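Local atomic coordinates of N-acetylmuramoyl-L-alanine amidase XlyA (Bacillus subtilis, PDB entry 3RDR), a protein that hydrolyses the amide bond between N-acetylmuramoyl residues and L-amino acids in cell-wall glycopeptides, as an autolysin whose zinc-containing catalytic domain is present here. Residues G103-A108 with R143-T148. Numbering follows the deposited sequence.
Sequences GDFAKA and RKLLDT
Lys144 NZ stands over one face of the Phe105 ring, 4.2 Å from its centroid and 24° off the ring normal, a cation-pi contact. The lysine chain lies across the same face: CD adds a CH-pi contact at 4.1 Å from the ring centroid, and at the ring's outer end Lys144 CB approaches Phe105 CZ to 3.7 Å. With a bend at chi3 (65°), the chain continues over the face and brings NZ near CD2 and CG, at the root of the phenylalanine, while the ring reaches the other way, toward the lysine backbone. Leu145 comes in at the ring edge, near its plane, its CD1 3.6 Å from Phe105 CE2. In this T7 lysozyme-type amidase fold, the contact joins the first turn of helix 105-122 to the loop that leads from the zinc ligand Cys141 to helix 149-154. Phe105 and Leu145 both also pack on Ile97 of strand 92-97 and on Asn33, whose OD1 accepts a hydrogen bond from Lys144 N. Asp104 N-caps the phenylalanine's helix: its OD1, met from above the carboxylate plane, accepts from Lys107 N at 3.3 Å.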
ATOM      1  N   GLY A 103     -10.865 -14.200  -1.231  1.00 31.04           N
ATOM      2  CA  GLY A 103     -10.637 -13.257  -2.311  1.00 29.33           C
ATOM      3  C   GLY A 103      -9.778 -13.824  -3.424  1.00 30.14           C
ATOM      4  O   GLY A 103      -9.079 -14.818  -3.239  1.00 31.48           O
ATOM      5  N   ASP A 104      -9.829 -13.185  -4.585  1.00 31.65           N
ATOM      6  CA  ASP A 104      -9.060 -13.608  -5.754  1.00 31.22           C
ATOM      7  C   ASP A 104      -7.789 -12.755  -5.831  1.00 29.62           C
ATOM      8  O   ASP A 104      -7.855 -11.563  -6.129  1.00 29.18           O
ATOM      9  CB  ASP A 104      -9.905 -13.393  -7.013  1.00 35.37           C
ATOM     10  CG  ASP A 104      -9.301 -14.030  -8.248  1.00 38.24           C
ATOM     11  OD1 ASP A 104      -8.065 -13.993  -8.409  1.00 40.06           O
ATOM     12  OD2 ASP A 104     -10.073 -14.558  -9.072  1.00 44.11           O
ATOM     13  N   PHE A 105      -6.635 -13.358  -5.569  1.00 28.74           N
ATOM     14  CA  PHE A 105      -5.379 -12.614  -5.599  1.00 29.81           C
ATOM     15  C   PHE A 105      -5.086 -12.008  -6.968  1.00 31.61           C
ATOM     16  O   PHE A 105      -4.577 -10.887  -7.066  1.00 31.05           O
ATOM     17  CB  PHE A 105      -4.208 -13.508  -5.175  1.00 29.16           C
ATOM     18  CG  PHE A 105      -2.932 -12.747  -4.908  1.00 28.70           C
ATOM     19  CD1 PHE A 105      -2.844 -11.866  -3.833  1.00 28.81           C
ATOM     20  CD2 PHE A 105      -1.824 -12.898  -5.742  1.00 29.82           C
ATOM     21  CE1 PHE A 105      -1.675 -11.143  -3.589  1.00 26.24           C
ATOM     22  CE2 PHE A 105      -0.646 -12.178  -5.508  1.00 28.48           C
ATOM     23  CZ  PHE A 105      -0.574 -11.299  -4.428  1.00 29.44           C
ATOM     24  N   ALA A 106      -5.407 -12.749  -8.024  1.00 29.85           N
ATOM     25  CA  ALA A 106      -5.170 -12.270  -9.380  1.00 30.36           C
ATOM     26  C   ALA A 106      -5.935 -10.979  -9.633  1.00 30.16           C
ATOM     27  O   ALA A 106      -5.405 -10.043 -10.231  1.00 30.87           O
ATOM     28  CB  ALA A 106      -5.589 -13.336 -10.401  1.00 30.95           C
ATOM     29  N   LYS A 107      -7.181 -10.938  -9.175  1.00 30.29           N
ATOM     30  CA  LYS A 107      -8.033  -9.774  -9.353  1.00 31.56           C
ATOM     31  C   LYS A 107      -7.675  -8.641  -8.390  1.00 31.04           C
ATOM     32  O   LYS A 107      -8.017  -7.485  -8.632  1.00 31.24           O
ATOM     33  CB  LYS A 107      -9.500 -10.175  -9.178  1.00 34.51           C
ATOM     34  CG  LYS A 107     -10.481  -9.045  -9.414  1.00 40.39           C
ATOM     35  CD  LYS A 107     -11.619  -9.470 -10.341  1.00 44.27           C
ATOM     36  CE  LYS A 107     -12.473 -10.575  -9.733  1.00 47.15           C
ATOM     37  NZ  LYS A 107     -13.578 -10.987 -10.655  1.00 48.41           N
ATOM     38  N   ALA A 108      -7.001  -8.976  -7.295  1.00 29.66           N
ATOM     39  CA  ALA A 108      -6.586  -7.964  -6.329  1.00 27.86           C
ATOM     40  C   ALA A 108      -5.354  -7.295  -6.920  1.00 26.66           C
ATOM     41  O   ALA A 108      -5.146  -6.094  -6.774  1.00 25.14           O
ATOM     42  CB  ALA A 108      -6.242  -8.611  -4.994  1.00 24.66           C
ATOM     43  N   ARG A 143       5.966 -10.556  -0.712  1.00 26.92           N
ATOM     44  CA  ARG A 143       6.298 -11.968  -0.832  1.00 29.63           C
ATOM     45  C   ARG A 143       5.746 -12.736  -2.032  1.00 29.71           C
ATOM     46  O   ARG A 143       6.405 -13.648  -2.525  1.00 32.25           O
ATOM     47  CB  ARG A 143       5.928 -12.700   0.467  1.00 30.90           C
ATOM     48  CG  ARG A 143       4.435 -12.827   0.741  1.00 31.87           C
ATOM     49  CD  ARG A 143       4.196 -13.672   1.982  1.00 32.36           C
ATOM     50  NE  ARG A 143       2.819 -14.151   2.073  1.00 32.02           N
ATOM     51  CZ  ARG A 143       2.377 -14.990   3.006  1.00 30.24           C
ATOM     52  NH1 ARG A 143       3.200 -15.447   3.940  1.00 28.51           N
ATOM     53  NH2 ARG A 143       1.110 -15.381   3.000  1.00 28.37           N
ATOM     54  N   LYS A 144       4.562 -12.372  -2.515  1.00 30.19           N
ATOM     55  CA  LYS A 144       3.969 -13.077  -3.653  1.00 31.37           C
ATOM     56  C   LYS A 144       4.246 -12.446  -5.014  1.00 31.95           C
ATOM     57  O   LYS A 144       3.836 -12.982  -6.048  1.00 30.37           O
ATOM     58  CB  LYS A 144       2.451 -13.196  -3.479  1.00 31.81           C
ATOM     59  CG  LYS A 144       2.016 -13.969  -2.250  1.00 34.63           C
ATOM     60  CD  LYS A 144       0.579 -14.435  -2.378  1.00 36.94           C
ATOM     61  CE  LYS A 144       0.432 -15.432  -3.521  1.00 38.17           C
ATOM     62  NZ  LYS A 144      -0.931 -16.012  -3.579  1.00 40.13           N
ATOM     63  N   LEU A 145       4.938 -11.314  -5.019  1.00 31.82           N
ATOM     64  CA  LEU A 145       5.239 -10.620  -6.265  1.00 32.38           C
ATOM     65  C   LEU A 145       6.733 -10.457  -6.543  1.00 31.79           C
ATOM     66  O   LEU A 145       7.120 -10.104  -7.654  1.00 32.12           O
ATOM     67  CB  LEU A 145       4.571  -9.239  -6.260  1.00 32.28           C
ATOM     68  CG  LEU A 145       3.136  -9.073  -6.773  1.00 35.24           C
ATOM     69  CD1 LEU A 145       2.311 -10.310  -6.494  1.00 37.17           C
ATOM     70  CD2 LEU A 145       2.514  -7.843  -6.123  1.00 33.13           C
ATOM     71  N   LEU A 146       7.570 -10.717  -5.544  1.00 32.76           N
ATOM     72  CA  LEU A 146       9.011 -10.560  -5.706  1.00 34.04           C
ATOM     73  C   LEU A 146       9.636 -11.389  -6.827  1.00 36.81           C
ATOM     74  O   LEU A 146      10.320 -10.837  -7.690  1.00 38.05           O
ATOM     75  CB  LEU A 146       9.723 -10.832  -4.372  1.00 32.26           C
ATOM     76  CG  LEU A 146       9.629  -9.676  -3.361  1.00 30.84           C
ATOM     77  CD1 LEU A 146      10.169 -10.098  -2.005  1.00 30.00           C
ATOM     78  CD2 LEU A 146      10.404  -8.479  -3.895  1.00 29.45           C
ATOM     79  N   ASP A 147       9.403 -12.700  -6.832  1.00 38.46           N
ATOM     80  CA  ASP A 147       9.969 -13.561  -7.874  1.00 39.04           C
ATOM     81  C   ASP A 147       9.496 -13.195  -9.278  1.00 37.76           C
ATOM     82  O   ASP A 147      10.108 -13.596 -10.266  1.00 39.07           O
ATOM     83  CB  ASP A 147       9.635 -15.033  -7.615  1.00 41.30           C
ATOM     84  CG  ASP A 147      10.441 -15.623  -6.480  1.00 43.69           C
ATOM     85  OD1 ASP A 147      11.663 -15.370  -6.426  1.00 46.77           O
ATOM     86  OD2 ASP A 147       9.855 -16.349  -5.648  1.00 46.20           O
ATOM     87  N   THR A 148       8.407 -12.442  -9.369  1.00 36.29           N
ATOM     88  CA  THR A 148       7.885 -12.035 -10.670  1.00 34.16           C
ATOM     89  C   THR A 148       7.656 -10.523 -10.707  1.00 33.90           C
ATOM     90  O   THR A 148       6.823 -10.032 -11.468  1.00 33.84           O
ATOM     91  CB  THR A 148       6.550 -12.754 -10.982  1.00 36.10           C
ATOM     92  OG1 THR A 148       5.607 -12.496  -9.932  1.00 36.62           O
ATOM     93  CG2 THR A 148       6.767 -14.259 -11.101  1.00 34.39           C
TER